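Local coordinates for protein glucokinase (Thermus thermophilus, PDB 3VOV) that phosphorylates glucose and probably other hexoses at the expense of ATP, as a zinc-binding sugar kinase of the ROK family, at residues A15-G20 with E48-E53; G58-L63 with G99-L104; T134-G139 with A179-R184; Y192-P197 with A209-A214. All blocks are in the same frame, centred on the assembly; numbering follows the deposited sequence.

Contact 1 of 4, residues A15-G20 with E48-E53; sequences AGVFDG and ERAERE
In the N-terminal lobe of this ROK kinase, whose fold belongs to the actin-like ATPase clan, helix 36-54 lies against one face of the mixed beta-sheet, and Ala50 meets strand 12-18 at Gly16. The short axes of strand 15-18 and helix 48-53 pass 6.9 Å apart with 46° between their directions, a close approach made at its centre by the Ala50 methyl. Ala50 points this methyl toward the strand, where it rests on the backbone: CB lies 3.8 Å from Gly16 CA and 4.1 Å from Ala15 CB. Val17 adds the next contact along the strand. Its CG2 is set anti to the carbonyl carbon (chi1 176° places CG1 opposite the backbone N), and this branch reaches the helix backbone, 3.5 Å from Ala50 O and 3.7 Å from Glu51 CA.

No hydrogen bond joins the two segments directly, but Ser25 OG is bonded to both Val17 N and Ala50 O and so links strand to helix. Glu51 has a divided role. Its carboxylate is taken up by Gly58 N and by a salt bridge with Arg100, whereas the aliphatic part of the same side chain packs on the strand, Glu51 CG resting 3.8 Å from Val17 CG2.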
loop_
_atom_site.group_PDB
_atom_site.type_symbol
_atom_site.label_atom_id
_atom_site.label_comp_id
_atom_site.label_asym_id
_atom_site.label_seq_id
_atom_site.Cartn_x
_atom_site.Cartn_y
_atom_site.Cartn_z
ATOM N N ALA B 15 0.132 5.614 -43.874
ATOM C CA ALA B 15 0.838 6.747 -44.411
ATOM C C ALA B 15 -0.138 7.831 -44.888
ATOM O O ALA B 15 -1.240 7.506 -45.330
ATOM C CB ALA B 15 1.768 6.288 -45.588
ATOM N N GLY B 16 0.246 9.093 -44.801
ATOM C CA GLY B 16 -0.577 10.114 -45.440
ATOM C C GLY B 16 0.148 11.412 -45.499
ATOM O O GLY B 16 0.954 11.696 -44.608
ATOM N N VAL B 17 -0.108 12.174 -46.571
ATOM C CA VAL B 17 0.307 13.576 -46.671
ATOM C C VAL B 17 -0.579 14.368 -45.724
ATOM O O VAL B 17 -1.736 13.996 -45.517
ATOM C CB VAL B 17 0.215 14.122 -48.140
ATOM C CG1 VAL B 17 0.563 15.598 -48.212
ATOM C CG2 VAL B 17 1.160 13.324 -49.081
ATOM N N PHE B 18 -0.018 15.385 -45.093
ATOM C CA PHE B 18 -0.693 16.087 -44.033
ATOM C C PHE B 18 -0.395 17.541 -44.267
ATOM O O PHE B 18 0.741 17.873 -44.568
ATOM C CB PHE B 18 -0.094 15.671 -42.684
ATOM C CG PHE B 18 -0.645 16.405 -41.498
ATOM C CD1 PHE B 18 -1.950 16.168 -41.064
ATOM C CD2 PHE B 18 0.149 17.319 -40.796
ATOM C CE1 PHE B 18 -2.452 16.835 -39.962
ATOM C CE2 PHE B 18 -0.309 17.952 -39.693
ATOM C CZ PHE B 18 -1.652 17.730 -39.256
ATOM N N ASP B 19 -1.379 18.416 -44.062
ATOM C CA ASP B 19 -1.164 19.836 -44.376
ATOM C C ASP B 19 -1.065 20.756 -43.168
ATOM O O ASP B 19 -1.024 22.004 -43.319
ATOM C CB ASP B 19 -2.244 20.328 -45.327
ATOM C CG ASP B 19 -3.620 20.386 -44.670
ATOM O OD1 ASP B 19 -3.739 20.231 -43.422
ATOM O OD2 ASP B 19 -4.593 20.594 -45.418
ATOM N N GLY B 20 -0.978 20.156 -41.976
ATOM C CA GLY B 20 -0.895 20.915 -40.735
ATOM C C GLY B 20 -2.196 20.785 -39.969
ATOM O O GLY B 20 -2.205 20.951 -38.733
ATOM N N GLU B 48 5.605 7.197 -50.717
ATOM C CA GLU B 48 5.484 7.604 -52.135
ATOM C C GLU B 48 4.046 7.495 -52.615
ATOM O O GLU B 48 3.522 8.420 -53.271
ATOM C CB GLU B 48 6.419 6.790 -53.044
ATOM C CG GLU B 48 7.326 7.708 -53.893
ATOM C CD GLU B 48 7.003 7.783 -55.416
ATOM O OE1 GLU B 48 5.813 7.932 -55.828
ATOM O OE2 GLU B 48 7.985 7.719 -56.213
ATOM N N ARG B 49 3.407 6.379 -52.278
ATOM C CA ARG B 49 2.009 6.195 -52.614
ATOM C C ARG B 49 1.096 7.292 -52.055
ATOM O O ARG B 49 0.221 7.820 -52.774
ATOM C CB ARG B 49 1.521 4.793 -52.235
ATOM C CG ARG B 49 0.110 4.535 -52.712
ATOM C CD ARG B 49 -0.317 3.100 -52.517
ATOM N NE ARG B 49 -1.762 3.064 -52.362
ATOM C CZ ARG B 49 -2.460 2.030 -51.903
ATOM N NH1 ARG B 49 -1.853 0.894 -51.546
ATOM N NH2 ARG B 49 -3.785 2.151 -51.790
ATOM N N ALA B 50 1.294 7.647 -50.786
ATOM C CA ALA B 50 0.507 8.716 -50.163
ATOM C C ALA B 50 0.715 10.033 -50.915
ATOM O O ALA B 50 -0.204 10.848 -51.070
ATOM C CB ALA B 50 0.937 8.883 -48.674
ATOM N N GLU B 51 1.944 10.248 -51.359
ATOM C CA GLU B 51 2.274 11.457 -52.065
ATOM C C GLU B 51 1.656 11.459 -53.470
ATOM O O GLU B 51 1.202 12.495 -53.936
ATOM C CB GLU B 51 3.770 11.606 -52.109
ATOM C CG GLU B 51 4.329 12.192 -50.801
ATOM C CD GLU B 51 5.824 12.369 -50.855
ATOM O OE1 GLU B 51 6.504 11.493 -51.417
ATOM O OE2 GLU B 51 6.334 13.379 -50.332
ATOM N N ARG B 52 1.626 10.302 -54.129
ATOM C CA ARG B 52 0.939 10.174 -55.432
ATOM C C ARG B 52 -0.565 10.397 -55.278
ATOM O O ARG B 52 -1.195 11.095 -56.085
ATOM C CB ARG B 52 1.184 8.798 -56.061
ATOM C CG ARG B 52 2.612 8.599 -56.510
ATOM C CD ARG B 52 2.746 7.396 -57.439
ATOM N NE ARG B 52 2.437 6.113 -56.792
ATOM C CZ ARG B 52 3.317 5.368 -56.130
ATOM N NH1 ARG B 52 4.577 5.773 -56.001
ATOM N NH2 ARG B 52 2.935 4.216 -55.590
ATOM N N GLU B 53 -1.138 9.821 -54.220
ATOM C CA GLU B 53 -2.567 9.997 -53.968
ATOM C C GLU B 53 -2.983 11.393 -53.542
ATOM O O GLU B 53 -4.123 11.804 -53.786
ATOM C CB GLU B 53 -3.060 8.999 -52.963
ATOM C CG GLU B 53 -3.212 7.660 -53.551
ATOM C CD GLU B 53 -3.813 6.678 -52.585
ATOM O OE1 GLU B 53 -4.562 7.101 -51.668
ATOM O OE2 GLU B 53 -3.537 5.472 -52.764
#

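Contact 2 of 4, residues G58-L63 with G99-L104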
loop_
_atom_site.group_PDB
_atom_site.type_symbol
_atom_site.label_atom_id
_atom_site.label_comp_id
_atom_site.label_asym_id
_atom_site.label_seq_id
_atom_site.Cartn_x
_atom_site.Cartn_y
_atom_site.Cartn_z
ATOM N N GLY B 58 5.698 15.682 -49.670
ATOM C CA GLY B 58 5.950 16.293 -48.373
ATOM C C GLY B 58 7.374 16.808 -48.291
ATOM O O GLY B 58 8.281 16.267 -48.954
ATOM N N GLU B 59 7.607 17.840 -47.495
ATOM C CA GLU B 59 8.996 18.230 -47.273
ATOM C C GLU B 59 9.750 17.576 -46.116
ATOM O O GLU B 59 10.954 17.805 -45.946
ATOM C CB GLU B 59 9.209 19.739 -47.283
ATOM C CG GLU B 59 8.247 20.616 -46.585
ATOM C CD GLU B 59 8.501 22.056 -47.002
ATOM O OE1 GLU B 59 8.095 22.429 -48.123
ATOM O OE2 GLU B 59 9.116 22.809 -46.218
ATOM N N ALA B 60 9.054 16.732 -45.355
ATOM C CA ALA B 60 9.663 15.986 -44.260
ATOM C C ALA B 60 8.756 14.806 -43.986
ATOM O O ALA B 60 7.573 14.805 -44.391
ATOM C CB ALA B 60 9.805 16.832 -43.013
ATOM N N ILE B 61 9.306 13.794 -43.311
ATOM C CA ILE B 61 8.502 12.652 -42.977
ATOM C C ILE B 61 8.494 12.514 -41.449
ATOM O O ILE B 61 9.539 12.691 -40.800
ATOM C CB ILE B 61 9.092 11.412 -43.646
ATOM C CG1 ILE B 61 8.957 11.542 -45.182
ATOM C CG2 ILE B 61 8.442 10.134 -43.109
ATOM C CD1 ILE B 61 9.341 10.289 -45.926
ATOM N N GLY B 62 7.328 12.242 -40.873
ATOM C CA GLY B 62 7.264 11.916 -39.448
ATOM C C GLY B 62 6.899 10.455 -39.342
ATOM O O GLY B 62 6.018 9.976 -40.077
ATOM N N LEU B 63 7.622 9.743 -38.483
ATOM C CA LEU B 63 7.448 8.295 -38.306
ATOM C C LEU B 63 7.226 7.925 -36.848
ATOM O O LEU B 63 8.127 8.127 -35.979
ATOM C CB LEU B 63 8.679 7.544 -38.834
ATOM C CG LEU B 63 8.713 6.020 -38.521
ATOM C CD1 LEU B 63 7.551 5.248 -39.223
ATOM C CD2 LEU B 63 10.081 5.439 -39.006
ATOM N N GLY B 99 15.022 10.857 -49.531
ATOM C CA GLY B 99 15.603 12.168 -49.811
ATOM C C GLY B 99 15.008 13.279 -48.954
ATOM O O GLY B 99 15.222 14.470 -49.230
ATOM N N ARG B 100 14.259 12.901 -47.899
ATOM C CA ARG B 100 13.631 13.866 -46.994
ATOM C C ARG B 100 14.147 13.653 -45.555
ATOM O O ARG B 100 14.461 12.542 -45.195
ATOM C CB ARG B 100 12.092 13.662 -46.993
ATOM C CG ARG B 100 11.288 14.702 -47.802
ATOM C CD ARG B 100 11.467 14.589 -49.330
ATOM N NE ARG B 100 11.096 13.276 -49.834
ATOM C CZ ARG B 100 9.862 12.910 -50.176
ATOM N NH1 ARG B 100 8.855 13.771 -50.065
ATOM N NH2 ARG B 100 9.636 11.697 -50.630
ATOM N N PRO B 101 14.185 14.715 -44.736
ATOM C CA PRO B 101 14.475 14.507 -43.309
ATOM C C PRO B 101 13.329 13.708 -42.656
ATOM O O PRO B 101 12.156 13.853 -43.040
ATOM C CB PRO B 101 14.570 15.937 -42.753
ATOM C CG PRO B 101 13.708 16.749 -43.665
ATOM C CD PRO B 101 13.895 16.124 -45.046
ATOM N N VAL B 102 13.699 12.821 -41.741
ATOM C CA VAL B 102 12.772 11.951 -41.043
ATOM C C VAL B 102 12.842 12.303 -39.550
ATOM O O VAL B 102 13.946 12.434 -38.990
ATOM C CB VAL B 102 13.161 10.467 -41.251
ATOM C CG1 VAL B 102 12.358 9.567 -40.322
ATOM C CG2 VAL B 102 12.961 10.044 -42.700
ATOM N N PHE B 103 11.666 12.445 -38.926
ATOM C CA PHE B 103 11.545 12.737 -37.503
ATOM C C PHE B 103 10.788 11.592 -36.813
ATOM O O PHE B 103 9.648 11.289 -37.156
ATOM C CB PHE B 103 10.828 14.097 -37.309
ATOM C CG PHE B 103 11.582 15.276 -37.905
ATOM C CD1 PHE B 103 12.622 15.872 -37.199
ATOM C CD2 PHE B 103 11.266 15.757 -39.182
ATOM C CE1 PHE B 103 13.336 16.957 -37.745
ATOM C CE2 PHE B 103 11.970 16.843 -39.754
ATOM C CZ PHE B 103 13.001 17.452 -39.026
ATOM N N LEU B 104 11.445 10.935 -35.860
ATOM C CA LEU B 104 10.895 9.777 -35.172
ATOM C C LEU B 104 10.103 10.200 -33.938
ATOM O O LEU B 104 10.461 11.164 -33.270
ATOM C CB LEU B 104 12.042 8.941 -34.628
ATOM C CG LEU B 104 13.025 8.301 -35.588
ATOM C CD1 LEU B 104 13.769 7.207 -34.802
ATOM C CD2 LEU B 104 12.327 7.699 -36.782
#
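Backbone hydrogen bonds join Ile61 and Leu63 to Pro101 and Phe103 in a parallel pairing of strands 61-65 and 102-106, the latter at the edge of the N-terminal five-stranded sheet within this chain. Ile61 N gives to Pro101 O at 2.9 Å, Phe103 N to Ile61 O at 2.8 Å, and Leu63 N to Phe103 O at 2.9 Å. Between them run CA-H...O contacts, such as Val102 CA to Ile61 O.

Apolar contacts cover both faces. On one, Ile61 sits beside Val102, and Leu63 and Leu104 run side by side in the same direction until their CD2 methyls meet at 3.9 Å. On the other, Gly62 adds no side chain next to Phe103, whose ring turns an edge to Ala60, with Phe103 CE2 3.9 Å from Ala60 CB. Pro101 also reaches Ala60, through CG. Helix 90-98 packs beside Ile61, Leu63 and Val102, while helix 284-299 touches Phe103.

The polar contact comes before the strands proper. Bent at chi2 and chi3 (70° and 58°), Arg100 folds its chain over the carbonyls of Gly58 and Glu59, and NH1 donates to Gly58 O at 2.8 Å. That oxygen lies near the guanidinium plane. NH1 also makes a salt bridge with Glu51, which accepts from Gly58 N, while NE bonds to Thr98 O. Arg100 and Glu51 are thus probably both charged, and their ion pair ties the start of the 99-104 segment to helix 36-54, with Gly58 N and O gripped between the two side chains.

Contact 3 of 4, residues T134-G139 with A179-R184; sequences TGIGGG and ALAAGR
A chi1 of -78° in Ile136 sets CG1 beside the backbone N, and an extended chi2 of 172° carries CD1 onward to the peptide between Ala181 and Ala182. There CD1 lies 3.5 Å from Ala182 N and 3.8 Å from Ala181 CB, while CG1 packs against Ala182 CB. The Ala182 methyl sits in turn over the backbone of the 134-139 segment, 3.4 Å from Thr134 O and 3.7 Å from Gly135 C.

Thr134 O is also the acceptor of the one hydrogen bond across the contact. Arg184 N donates to it at 3.0 Å with a nearly straight N-H...O angle of 165°, the donor tilted a little from the carbonyl plane. The side chains of these two residues also meet tightly: Thr134 CG2, opposite its own backbone N, comes 3.3 Å from Arg184 CD. The far end of Arg184 turns elsewhere, and its NH1 donates to Tyr192 O of the second subunit.

Gly183 brings no side chain to the close approach at Thr134. Ala182 is the N-cap residue of helix 183-194, so Arg184 N belongs to the first turn, where backbone N-H groups lack acceptors within the helix. Glu178 OE1 accepts from Ile136 N, tying the strand's start to helix 177-181. This is a helix N terminus whose first-turn N-H is taken by a carbonyl of the loop entering strand 136-142, close to the zinc site of His159, Cys169, Cys171 and Cys176.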
loop_
_atom_site.group_PDB
_atom_site.type_symbol
_atom_site.label_atom_id
_atom_site.label_comp_id
_atom_site.label_asym_id
_atom_site.label_seq_id
_atom_site.Cartn_x
_atom_site.Cartn_y
_atom_site.Cartn_z
ATOM N N THR B 134 -3.267 -2.708 -24.405
ATOM C CA THR B 134 -2.551 -3.877 -23.968
ATOM C C THR B 134 -1.585 -3.490 -22.826
ATOM O O THR B 134 -1.534 -4.167 -21.797
ATOM C CB THR B 134 -1.774 -4.485 -25.174
ATOM O OG1 THR B 134 -2.713 -5.159 -26.038
ATOM C CG2 THR B 134 -0.841 -5.514 -24.682
ATOM N N GLY B 135 -0.826 -2.404 -23.058
ATOM C CA GLY B 135 0.010 -1.734 -22.068
ATOM C C GLY B 135 -0.602 -0.379 -21.692
ATOM O O GLY B 135 -1.675 -0.021 -22.188
ATOM N N ILE B 136 0.048 0.367 -20.802
ATOM C CA ILE B 136 -0.360 1.744 -20.576
ATOM C C ILE B 136 0.781 2.632 -21.005
ATOM O O ILE B 136 1.874 2.482 -20.526
ATOM C CB ILE B 136 -0.753 2.041 -19.092
ATOM C CG1 ILE B 136 -2.157 1.485 -18.839
ATOM C CG2 ILE B 136 -0.704 3.556 -18.830
ATOM C CD1 ILE B 136 -2.650 1.513 -17.398
ATOM N N GLY B 137 0.506 3.565 -21.910
ATOM C CA GLY B 137 1.456 4.592 -22.238
ATOM C C GLY B 137 0.850 5.974 -22.166
ATOM O O GLY B 137 -0.324 6.145 -21.816
ATOM N N GLY B 138 1.635 6.966 -22.539
ATOM C CA GLY B 138 1.125 8.327 -22.512
ATOM C C GLY B 138 2.025 9.321 -23.174
ATOM O O GLY B 138 2.986 8.971 -23.832
ATOM N N GLY B 139 1.716 10.591 -22.998
ATOM C CA GLY B 139 2.551 11.635 -23.560
ATOM C C GLY B 139 2.225 12.924 -22.878
ATOM O O GLY B 139 1.087 13.108 -22.413
ATOM N N ALA B 179 1.273 -1.959 -14.689
ATOM C CA ALA B 179 1.191 -3.290 -14.104
ATOM C C ALA B 179 -0.102 -3.450 -13.247
ATOM O O ALA B 179 -0.456 -4.574 -12.822
ATOM C CB ALA B 179 2.414 -3.544 -13.260
ATOM N N LEU B 180 -0.778 -2.333 -12.980
ATOM C CA LEU B 180 -1.999 -2.371 -12.177
ATOM C C LEU B 180 -3.252 -2.381 -13.007
ATOM O O LEU B 180 -4.278 -2.925 -12.567
ATOM C CB LEU B 180 -2.076 -1.132 -11.264
ATOM C CG LEU B 180 -1.017 -1.120 -10.126
ATOM C CD1 LEU B 180 -1.030 0.286 -9.475
ATOM C CD2 LEU B 180 -1.226 -2.265 -9.048
ATOM N N ALA B 181 -3.191 -1.712 -14.174
ATOM C CA ALA B 181 -4.418 -1.297 -14.866
ATOM C C ALA B 181 -4.430 -1.484 -16.379
ATOM O O ALA B 181 -5.461 -1.212 -17.034
ATOM C CB ALA B 181 -4.734 0.176 -14.528
ATOM N N ALA B 182 -3.313 -1.929 -16.955
ATOM C CA ALA B 182 -3.312 -2.145 -18.412
ATOM C C ALA B 182 -4.237 -3.321 -18.767
ATOM O O ALA B 182 -4.565 -4.142 -17.919
ATOM C CB ALA B 182 -1.878 -2.420 -18.919
ATOM N N GLY B 183 -4.635 -3.383 -20.043
ATOM C CA GLY B 183 -5.239 -4.569 -20.637
ATOM C C GLY B 183 -4.656 -5.866 -20.191
ATOM O O GLY B 183 -5.377 -6.702 -19.691
ATOM N N ARG B 184 -3.350 -6.038 -20.325
ATOM C CA ARG B 184 -2.735 -7.287 -19.948
ATOM C C ARG B 184 -2.723 -7.501 -18.451
ATOM O O ARG B 184 -2.664 -8.620 -17.996
ATOM C CB ARG B 184 -1.308 -7.401 -20.483
ATOM C CG ARG B 184 -1.246 -7.612 -22.000
ATOM C CD ARG B 184 0.189 -7.692 -22.480
ATOM N NE ARG B 184 0.872 -8.739 -21.759
ATOM C CZ ARG B 184 1.921 -8.551 -20.970
ATOM N NH1 ARG B 184 2.468 -9.594 -20.358
ATOM N NH2 ARG B 184 2.429 -7.350 -20.818
#

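Contact 4 of 4, residues Y192-P197 with A209-A214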
loop_
_atom_site.group_PDB
_atom_site.type_symbol
_atom_site.label_atom_id
_atom_site.label_comp_id
_atom_site.label_asym_id
_atom_site.label_seq_id
_atom_site.Cartn_x
_atom_site.Cartn_y
_atom_site.Cartn_z
ATOM N N TYR B 192 -5.933 -15.296 -13.184
ATOM C CA TYR B 192 -5.552 -15.873 -11.878
ATOM C C TYR B 192 -6.770 -16.116 -10.964
ATOM O O TYR B 192 -6.939 -17.207 -10.364
ATOM C CB TYR B 192 -4.520 -14.950 -11.189
ATOM C CG TYR B 192 -4.156 -15.432 -9.810
ATOM C CD1 TYR B 192 -3.255 -16.487 -9.637
ATOM C CD2 TYR B 192 -4.753 -14.864 -8.684
ATOM C CE1 TYR B 192 -2.935 -16.961 -8.348
ATOM C CE2 TYR B 192 -4.439 -15.338 -7.385
ATOM C CZ TYR B 192 -3.537 -16.372 -7.236
ATOM O OH TYR B 192 -3.213 -16.822 -5.973
ATOM N N ALA B 193 -7.615 -15.106 -10.847
ATOM C CA ALA B 193 -8.728 -15.128 -9.895
ATOM C C ALA B 193 -9.869 -16.051 -10.333
ATOM O O ALA B 193 -10.461 -16.740 -9.494
ATOM C CB ALA B 193 -9.247 -13.713 -9.665
ATOM N N PHE B 194 -10.168 -16.072 -11.642
ATOM C CA PHE B 194 -11.155 -17.025 -12.172
ATOM C C PHE B 194 -10.628 -18.429 -12.415
ATOM O O PHE B 194 -11.415 -19.316 -12.730
ATOM C CB PHE B 194 -11.861 -16.466 -13.406
ATOM C CG PHE B 194 -12.849 -15.369 -13.071
ATOM C CD1 PHE B 194 -14.188 -15.665 -12.803
ATOM C CD2 PHE B 194 -12.429 -14.038 -12.963
ATOM C CE1 PHE B 194 -15.091 -14.648 -12.451
ATOM C CE2 PHE B 194 -13.347 -12.995 -12.595
ATOM C CZ PHE B 194 -14.664 -13.318 -12.364
ATOM N N GLN B 195 -9.306 -18.625 -12.302
ATOM C CA GLN B 195 -8.675 -19.924 -12.513
ATOM C C GLN B 195 -8.917 -20.537 -13.912
ATOM O O GLN B 195 -8.976 -21.739 -14.041
ATOM C CB GLN B 195 -9.054 -20.917 -11.388
ATOM C CG GLN B 195 -8.808 -20.316 -10.021
ATOM C CD GLN B 195 -8.966 -21.322 -8.896
ATOM O OE1 GLN B 195 -8.434 -22.423 -8.968
ATOM N NE2 GLN B 195 -9.691 -20.939 -7.849
ATOM N N ARG B 196 -9.039 -19.688 -14.931
ATOM C CA ARG B 196 -9.164 -20.075 -16.336
ATOM C C ARG B 196 -8.779 -18.846 -17.182
ATOM O O ARG B 196 -8.770 -17.727 -16.651
ATOM C CB ARG B 196 -10.602 -20.481 -16.663
ATOM C CG ARG B 196 -11.584 -19.333 -16.532
ATOM C CD ARG B 196 -12.986 -19.737 -16.915
ATOM N NE ARG B 196 -13.988 -18.865 -16.300
ATOM C CZ ARG B 196 -14.653 -17.918 -16.948
ATOM N NH1 ARG B 196 -14.427 -17.714 -18.235
ATOM N NH2 ARG B 196 -15.557 -17.186 -16.313
ATOM N N PRO B 197 -8.424 -19.045 -18.472
ATOM C CA PRO B 197 -8.079 -17.867 -19.278
ATOM C C PRO B 197 -9.243 -16.889 -19.442
ATOM O O PRO B 197 -10.330 -17.265 -19.863
ATOM C CB PRO B 197 -7.628 -18.462 -20.601
ATOM C CG PRO B 197 -7.135 -19.906 -20.202
ATOM C CD PRO B 197 -8.201 -20.310 -19.214
ATOM N N ALA B 209 -22.566 -8.529 -16.594
ATOM C CA ALA B 209 -23.424 -9.500 -15.927
ATOM C C ALA B 209 -23.492 -9.396 -14.375
ATOM O O ALA B 209 -24.216 -10.184 -13.735
ATOM C CB ALA B 209 -23.005 -10.936 -16.333
ATOM N N GLY B 210 -22.722 -8.491 -13.761
ATOM C CA GLY B 210 -22.735 -8.355 -12.298
ATOM C C GLY B 210 -21.943 -9.380 -11.512
ATOM O O GLY B 210 -22.185 -9.615 -10.323
ATOM N N ASP B 211 -20.951 -9.987 -12.148
ATOM C CA ASP B 211 -20.114 -10.922 -11.420
ATOM C C ASP B 211 -19.262 -10.187 -10.342
ATOM O O ASP B 211 -18.506 -9.285 -10.670
ATOM C CB ASP B 211 -19.234 -11.690 -12.405
ATOM C CG ASP B 211 -18.325 -12.608 -11.715
ATOM O OD1 ASP B 211 -18.692 -13.795 -11.638
ATOM O OD2 ASP B 211 -17.280 -12.132 -11.176
ATOM N N PRO B 212 -19.391 -10.585 -9.059
ATOM C CA PRO B 212 -18.771 -9.779 -8.009
ATOM C C PRO B 212 -17.237 -9.635 -8.184
ATOM O O PRO B 212 -16.686 -8.542 -7.966
ATOM C CB PRO B 212 -19.108 -10.532 -6.692
ATOM C CG PRO B 212 -20.147 -11.537 -7.024
ATOM C CD PRO B 212 -20.082 -11.788 -8.533
ATOM N N LYS B 213 -16.585 -10.729 -8.580
ATOM C CA LYS B 213 -15.151 -10.804 -8.691
ATOM C C LYS B 213 -14.731 -9.901 -9.848
ATOM O O LYS B 213 -13.739 -9.190 -9.742
ATOM C CB LYS B 213 -14.727 -12.267 -8.932
ATOM C CG LYS B 213 -13.323 -12.625 -8.577
ATOM C CD LYS B 213 -13.206 -14.011 -7.866
ATOM C CE LYS B 213 -13.360 -15.217 -8.776
ATOM N NZ LYS B 213 -14.789 -15.691 -8.796
ATOM N N ALA B 214 -15.512 -9.909 -10.927
ATOM C CA ALA B 214 -15.203 -9.093 -12.104
ATOM C C ALA B 214 -15.309 -7.620 -11.782
ATOM O O ALA B 214 -14.405 -6.851 -12.108
ATOM C CB ALA B 214 -16.093 -9.445 -13.302
#
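Here the end of helix 183-194 faces the start of helix 212-236, and no two CA atoms come nearer than the 7.8 Å between Ala193 and Lys213, so side chains bridge the gap. Asp211 is the N-cap of the second helix: its OD2 accepts from Ala214 N at 2.9 Å, using the anti lone pair. Just before it, Gly210 ends helix 200-208 in a Schellman motif.

Phe194 reaches across from the opposite direction and brings its ring up to this cap. The rim meets Asp211, with Phe194 CZ 3.1 Å from Asp211 OD2, an approach that is probably favourable, since the ring's rim carries partial positive charge; ring and carboxylate planes stand 46° apart. Leu206 of helix 200-208 packs on Phe194 as well.

Lys213 covers one face of the same ring. Its chain bends at chi2, chi3 and chi4, which folds CE over the middle of the ring in a CH-pi contact, 4.0 Å from the centroid and 8° off the normal. Lys213 NZ forms an off-centre cation-pi contact at 4.3 Å from the Phe194 centroid. The same Lys213 CE also lies 3.4 Å from Ala193 O, at the end of the first helix.

Overall arrangement
From the N terminus, contact 1 closes the first loop by bringing helix 36-54 back onto strand 12-18. Contact 2 follows, closing the excursion through helix 90-98 that returns beside strand 61-65. The two share one sheet and touch through Glu51, which meets both Gly58 and Arg100. Contact 3 then closes the long loop carrying the zinc ligands, on the opposite side of the chain's centre from the first two, and contact 4 closes the short helical excursion 200-208. Contacts 3 and 4 both use helix 183-194, their centres about 20 Å apart, and both touch the second subunit. All four lie in series, with none nested or crossing.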